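PDB 5Z5C: cysteine synthase from Fusobacterium nucleatum subsp. nucleatum, which uses pyridoxal 5'-phosphate held as an internal aldimine and probably acts on L-cysteine as a hydrogen sulfide-producing lyase and cysteine synthase. Local coordinates for residues B[47-52]-B[159-164]; B[52-57]-B[82-87]. All blocks are in the same frame, centred on the assembly; numbering follows the deposited sequence.

Helix 50-57 serves both contacts and presents a different side to each; R52 belongs to both ranges but touches the other segment in contact 1 alone. In contact 1 the N-terminal turn of the helix meets the end of helix 155-163 beside the cofactor; in contact 2 its later turns pack on helix 80-91. Both are buried, but their chemistry differs. Contact 1 joins I49 and R52 CB to a carbon of the H161 ring and lays the R52 guanidinium beside G164, its salt bridges going to residues outside the pair. Contact 2 is apolar, built on alanines and one phenylalanine ring. Y56 also packs against A160, and D51 touches A84, so helix 50-57 is packed between helices 155-163 and 80-91.

Contact 1: residues B[47-52]-B[159-164]; sequences GSIKDR and EAHYYG. With PLP (pyridoxal-5'-phosphate), chain G.
R52 and I49 meet the last turn of helix 155-163 and the glycine that follows it. R52 starts at CB, 4.3 Å from H161 CE1. CG stands opposite its own carbonyl carbon (chi1 -67°), and the chain runs extended to NE, which forms a salt bridge with E41. At the tip NH1 passes 3.9 Å from G164 C, while NH2 forms a salt bridge with E168 of helix 165-172; two carboxylates grip the buried guanidinium. Glycine suits position 164, since a CB there would clash with A160 O. Small A160 brings its CB within 4.1 Å of R52 O. I49 places CG1 3.8 Å from H161 CE1, crossing the imidazole at a slant, and I49 O approaches the same ring at its edge, in plane. K50, whose CB points away from helix 155-163, has NZ joined to PLP C4A in the internal aldimine. At the start of helix 50-57, S48 and D51 form a capping box, with a weak bond from S48 N to D51 OD2; S48 OG also caps K50 N at 2.9 Å. The contact sets the cofactor-bearing start of helix 50-57 against helix 155-163, with T192 of helix 191-196 touching both I49 and H161.

Contact 2: residues B[52-57]-B[82-87]; sequences RMAFYT and GIAFSA
The F85 ring receives A54 on one face and T57 at its edge. A54 CB sits 3.8 Å from the ring centroid and only 1° off the normal, a CH-pi contact centred on the ring; A54 CA comes within 3.8 Å of F85 CZ. T57 CG2 lies near the ring plane, 4.0 Å from F85 CZ. M53 adds an oblique Met-aromatic contact, its SD 4.1 Å from F85 CE2. Its CG stands opposite the backbone N (chi1 -171°), and two further bends bring the sulfur beside the ring. Alanine suits position 54: the lone methyl fills the face of the phenyl while A54 CB still meets A84 CB at 3.9 Å. The segment axes approach to 8.7 Å at a crossing angle of -43°. T57 OG1 finds its acceptor one turn back, M53 O at 2.9 Å, and T57 N holds that carbonyl from the opposite face of its plane. The contact joins the helix carrying the PLP-bound lysine to helix 80-91, whose first residue, N80, binds PLP and which follows strand 73-76 and precedes strand 96-101 of a parallel sheet. Helix 155-163 touches M53 and T57, and helix 111-114 packs on I83 and S86.

Contact 1: residues B[47-52]-B[159-164]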
loop_
_atom_site.group_PDB
_atom_site.type_symbol
_atom_site.label_atom_id
_atom_site.label_comp_id
_atom_site.label_asym_id
_atom_site.label_seq_id
_atom_site.Cartn_x
_atom_site.Cartn_y
_atom_site.Cartn_z
ATOM N N GLY B 47 0.154 -4.746 0.351
ATOM C CA GLY B 47 -0.924 -4.029 -0.363
ATOM C C GLY B 47 -2.149 -4.859 -0.732
ATOM O O GLY B 47 -2.960 -4.353 -1.491
ATOM N N SER B 48 -2.283 -6.107 -0.235
ATOM C CA SER B 48 -3.444 -6.930 -0.612
ATOM C C SER B 48 -4.060 -7.738 0.513
ATOM O O SER B 48 -3.398 -8.104 1.474
ATOM C CB SER B 48 -3.123 -7.902 -1.781
ATOM O OG SER B 48 -2.654 -9.177 -1.364
ATOM N N ILE B 49 -5.323 -8.119 0.303
ATOM C CA ILE B 49 -5.980 -9.104 1.164
ATOM C C ILE B 49 -5.184 -10.416 1.344
ATOM O O ILE B 49 -5.289 -11.062 2.391
ATOM C CB ILE B 49 -7.424 -9.393 0.650
ATOM C CG1 ILE B 49 -8.319 -10.052 1.732
ATOM C CG2 ILE B 49 -7.395 -10.230 -0.605
ATOM C CD1 ILE B 49 -9.770 -10.229 1.271
ATOM N N LYS B 50 -4.389 -10.795 0.349
ATOM C CA LYS B 50 -3.611 -12.034 0.405
ATOM C C LYS B 50 -2.595 -12.078 1.549
ATOM O O LYS B 50 -2.239 -13.183 2.022
ATOM C CB LYS B 50 -2.902 -12.328 -0.909
ATOM C CG LYS B 50 -3.818 -12.385 -2.130
ATOM C CD LYS B 50 -4.838 -13.496 -2.041
ATOM C CE LYS B 50 -5.932 -13.229 -3.031
ATOM N NZ LYS B 50 -5.488 -13.479 -4.427
ATOM N N ASP B 51 -2.191 -10.903 2.037
ATOM C CA ASP B 51 -1.338 -10.832 3.225
ATOM C C ASP B 51 -1.989 -11.474 4.464
ATOM O O ASP B 51 -1.290 -12.112 5.232
ATOM C CB ASP B 51 -0.974 -9.388 3.581
ATOM C CG ASP B 51 -0.110 -8.716 2.527
ATOM O OD1 ASP B 51 0.913 -9.309 2.125
ATOM O OD2 ASP B 51 -0.453 -7.589 2.117
ATOM N N ARG B 52 -3.299 -11.284 4.654
ATOM C CA ARG B 52 -4.017 -11.867 5.782
ATOM C C ARG B 52 -3.939 -13.406 5.705
ATOM O O ARG B 52 -3.707 -14.078 6.689
ATOM C CB ARG B 52 -5.488 -11.512 5.746
ATOM C CG ARG B 52 -5.794 -10.038 5.961
ATOM C CD ARG B 52 -7.264 -9.820 5.762
ATOM N NE ARG B 52 -7.697 -8.472 6.031
ATOM C CZ ARG B 52 -8.262 -8.080 7.157
ATOM N NH1 ARG B 52 -8.282 -8.890 8.212
ATOM N NH2 ARG B 52 -8.740 -6.858 7.255
ATOM N N GLU B 159 -10.165 -20.377 6.054
ATOM C CA GLU B 159 -10.167 -20.139 7.498
ATOM C C GLU B 159 -9.576 -18.786 7.851
ATOM O O GLU B 159 -10.031 -18.166 8.790
ATOM C CB GLU B 159 -9.348 -21.178 8.279
ATOM C CG GLU B 159 -9.969 -22.570 8.478
ATOM C CD GLU B 159 -8.969 -23.601 8.972
ATOM O OE1 GLU B 159 -8.039 -23.229 9.720
ATOM O OE2 GLU B 159 -9.091 -24.784 8.590
ATOM N N ALA B 160 -8.500 -18.395 7.158
ATOM C CA ALA B 160 -7.865 -17.069 7.387
ATOM C C ALA B 160 -8.921 -15.971 7.359
ATOM O O ALA B 160 -8.987 -15.136 8.265
ATOM C CB ALA B 160 -6.793 -16.806 6.347
ATOM N N HIS B 161 -9.811 -16.049 6.377
ATOM C CA HIS B 161 -10.825 -15.031 6.168
ATOM C C HIS B 161 -12.031 -15.195 7.071
ATOM O O HIS B 161 -12.660 -14.203 7.431
ATOM C CB HIS B 161 -11.209 -14.956 4.689
ATOM C CG HIS B 161 -10.056 -14.632 3.806
ATOM N ND1 HIS B 161 -9.169 -13.620 4.093
ATOM C CD2 HIS B 161 -9.601 -15.216 2.676
ATOM C CE1 HIS B 161 -8.240 -13.574 3.159
ATOM N NE2 HIS B 161 -8.468 -14.543 2.293
ATOM N N TYR B 162 -12.313 -16.437 7.500
ATOM C CA TYR B 162 -13.285 -16.659 8.575
ATOM C C TYR B 162 -12.866 -16.010 9.910
ATOM O O TYR B 162 -13.684 -15.361 10.553
ATOM C CB TYR B 162 -13.581 -18.192 8.760
ATOM C CG TYR B 162 -14.466 -18.502 9.944
ATOM C CD1 TYR B 162 -15.846 -18.406 9.845
ATOM C CD2 TYR B 162 -13.920 -18.883 11.164
ATOM C CE1 TYR B 162 -16.665 -18.681 10.928
ATOM C CE2 TYR B 162 -14.738 -19.164 12.261
ATOM C CZ TYR B 162 -16.106 -19.060 12.129
ATOM O OH TYR B 162 -16.923 -19.335 13.202
ATOM N N TYR B 163 -11.606 -16.212 10.322
ATOM C CA TYR B 163 -11.087 -15.710 11.631
ATOM C C TYR B 163 -10.663 -14.247 11.609
ATOM O O TYR B 163 -10.782 -13.539 12.603
ATOM C CB TYR B 163 -9.955 -16.656 12.165
ATOM C CG TYR B 163 -10.459 -17.999 12.629
ATOM C CD1 TYR B 163 -11.261 -18.106 13.757
ATOM C CD2 TYR B 163 -10.142 -19.163 11.935
ATOM C CE1 TYR B 163 -11.738 -19.353 14.194
ATOM C CE2 TYR B 163 -10.615 -20.415 12.361
ATOM C CZ TYR B 163 -11.408 -20.489 13.487
ATOM O OH TYR B 163 -11.885 -21.700 13.923
ATOM N N GLY B 164 -10.222 -13.779 10.441
ATOM C CA GLY B 164 -9.749 -12.392 10.257
ATOM C C GLY B 164 -10.794 -11.442 9.703
ATOM O O GLY B 164 -11.623 -10.924 10.465
HETATM N N1 PLP G . -8.698 -9.834 -6.373
HETATM C C2 PLP G . -7.349 -9.784 -6.313
HETATM C C2A PLP G . -6.579 -8.549 -6.691
HETATM C C3 PLP G . -6.607 -10.973 -5.858
HETATM O O3 PLP G . -5.260 -10.967 -5.790
HETATM C C4 PLP G . -7.363 -12.188 -5.496
HETATM C C4A PLP G . -6.651 -13.404 -5.045
HETATM C C5 PLP G . -8.834 -12.122 -5.601
HETATM C C6 PLP G . -9.417 -10.936 -6.044
HETATM C C5A PLP G . -9.656 -13.342 -5.241
HETATM O O4P PLP G . -9.547 -13.712 -3.857
HETATM P P PLP G . -9.578 -15.250 -3.368
HETATM O O1P PLP G . -8.298 -15.847 -3.878
HETATM O O2P PLP G . -9.712 -15.158 -1.868
HETATM O O3P PLP G . -10.838 -15.791 -4.013
#

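Contact 2: residues B[52-57]-B[82-87]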
loop_
_atom_site.group_PDB
_atom_site.type_symbol
_atom_site.label_atom_id
_atom_site.label_comp_id
_atom_site.label_asym_id
_atom_site.label_seq_id
_atom_site.Cartn_x
_atom_site.Cartn_y
_atom_site.Cartn_z
ATOM N N ARG B 52 -3.299 -11.284 4.654
ATOM C CA ARG B 52 -4.017 -11.867 5.782
ATOM C C ARG B 52 -3.939 -13.406 5.705
ATOM O O ARG B 52 -3.707 -14.078 6.689
ATOM C CB ARG B 52 -5.488 -11.512 5.746
ATOM C CG ARG B 52 -5.794 -10.038 5.961
ATOM C CD ARG B 52 -7.264 -9.820 5.762
ATOM N NE ARG B 52 -7.697 -8.472 6.031
ATOM C CZ ARG B 52 -8.262 -8.080 7.157
ATOM N NH1 ARG B 52 -8.282 -8.890 8.212
ATOM N NH2 ARG B 52 -8.740 -6.858 7.255
ATOM N N MET B 53 -4.105 -13.901 4.484
ATOM C CA MET B 53 -4.167 -15.299 4.167
ATOM C C MET B 53 -2.796 -15.961 4.289
ATOM O O MET B 53 -2.705 -17.028 4.864
ATOM C CB MET B 53 -4.700 -15.463 2.750
ATOM C CG MET B 53 -5.018 -16.893 2.383
ATOM S SD MET B 53 -3.675 -17.799 1.606
ATOM C CE MET B 53 -3.848 -17.240 -0.087
ATOM N N ALA B 54 -1.765 -15.354 3.715
ATOM C CA ALA B 54 -0.401 -15.860 3.847
ATOM C C ALA B 54 0.094 -15.926 5.304
ATOM O O ALA B 54 0.729 -16.922 5.713
ATOM C CB ALA B 54 0.581 -15.067 2.987
ATOM N N PHE B 55 -0.218 -14.895 6.079
ATOM C CA PHE B 55 0.151 -14.877 7.470
ATOM C C PHE B 55 -0.581 -15.934 8.292
ATOM O O PHE B 55 0.060 -16.629 9.089
ATOM C CB PHE B 55 -0.122 -13.564 8.114
ATOM C CG PHE B 55 0.178 -13.577 9.563
ATOM C CD1 PHE B 55 1.482 -13.692 10.000
ATOM C CD2 PHE B 55 -0.848 -13.537 10.504
ATOM C CE1 PHE B 55 1.762 -13.711 11.348
ATOM C CE2 PHE B 55 -0.567 -13.577 11.855
ATOM C CZ PHE B 55 0.729 -13.641 12.273
ATOM N N TYR B 56 -1.911 -16.014 8.135
ATOM C CA TYR B 56 -2.666 -17.048 8.845
ATOM C C TYR B 56 -2.161 -18.440 8.556
ATOM O O TYR B 56 -2.079 -19.268 9.466
ATOM C CB TYR B 56 -4.147 -17.037 8.476
ATOM C CG TYR B 56 -4.984 -18.009 9.294
ATOM C CD1 TYR B 56 -5.491 -17.645 10.534
ATOM C CD2 TYR B 56 -5.256 -19.289 8.826
ATOM C CE1 TYR B 56 -6.254 -18.532 11.286
ATOM C CE2 TYR B 56 -6.022 -20.186 9.574
ATOM C CZ TYR B 56 -6.513 -19.799 10.801
ATOM O OH TYR B 56 -7.267 -20.674 11.551
ATOM N N THR B 57 -1.897 -18.680 7.273
ATOM C CA THR B 57 -1.446 -19.979 6.772
ATOM C C THR B 57 -0.138 -20.373 7.409
ATOM O O THR B 57 -0.055 -21.446 8.014
ATOM C CB THR B 57 -1.383 -19.976 5.222
ATOM O OG1 THR B 57 -2.716 -19.943 4.730
ATOM C CG2 THR B 57 -0.730 -21.188 4.658
ATOM N N GLY B 82 1.798 -14.818 -4.588
ATOM C CA GLY B 82 3.227 -14.915 -4.665
ATOM C C GLY B 82 3.865 -13.770 -3.902
ATOM O O GLY B 82 4.816 -13.982 -3.150
ATOM N N ILE B 83 3.298 -12.566 -4.077
ATOM C CA ILE B 83 3.839 -11.374 -3.428
ATOM C C ILE B 83 3.774 -11.561 -1.901
ATOM O O ILE B 83 4.766 -11.391 -1.227
ATOM C CB ILE B 83 3.116 -10.078 -3.890
ATOM C CG1 ILE B 83 3.385 -9.789 -5.375
ATOM C CG2 ILE B 83 3.591 -8.882 -3.090
ATOM C CD1 ILE B 83 2.479 -8.720 -6.003
ATOM N N ALA B 84 2.628 -11.984 -1.397
ATOM C CA ALA B 84 2.379 -12.123 0.035
ATOM C C ALA B 84 3.211 -13.215 0.748
ATOM O O ALA B 84 3.747 -12.993 1.844
ATOM C CB ALA B 84 0.896 -12.368 0.255
ATOM N N PHE B 85 3.283 -14.407 0.127
ATOM C CA PHE B 85 4.126 -15.466 0.651
ATOM C C PHE B 85 5.592 -15.097 0.484
ATOM O O PHE B 85 6.386 -15.438 1.350
ATOM C CB PHE B 85 3.848 -16.857 -0.008
ATOM C CG PHE B 85 2.645 -17.564 0.567
ATOM C CD1 PHE B 85 2.723 -18.201 1.789
ATOM C CD2 PHE B 85 1.408 -17.508 -0.076
ATOM C CE1 PHE B 85 1.614 -18.836 2.335
ATOM C CE2 PHE B 85 0.294 -18.159 0.456
ATOM C CZ PHE B 85 0.401 -18.826 1.662
ATOM N N SER B 86 5.975 -14.452 -0.626
ATOM C CA SER B 86 7.375 -14.039 -0.773
ATOM C C SER B 86 7.813 -13.153 0.415
ATOM O O SER B 86 8.821 -13.439 1.094
ATOM C CB SER B 86 7.626 -13.335 -2.091
ATOM O OG SER B 86 7.374 -14.206 -3.179
ATOM N N ALA B 87 7.017 -12.128 0.707
ATOM C CA ALA B 87 7.343 -11.215 1.825
ATOM C C ALA B 87 7.285 -11.868 3.206
ATOM O O ALA B 87 8.206 -11.705 4.006
ATOM C CB ALA B 87 6.431 -9.985 1.798
#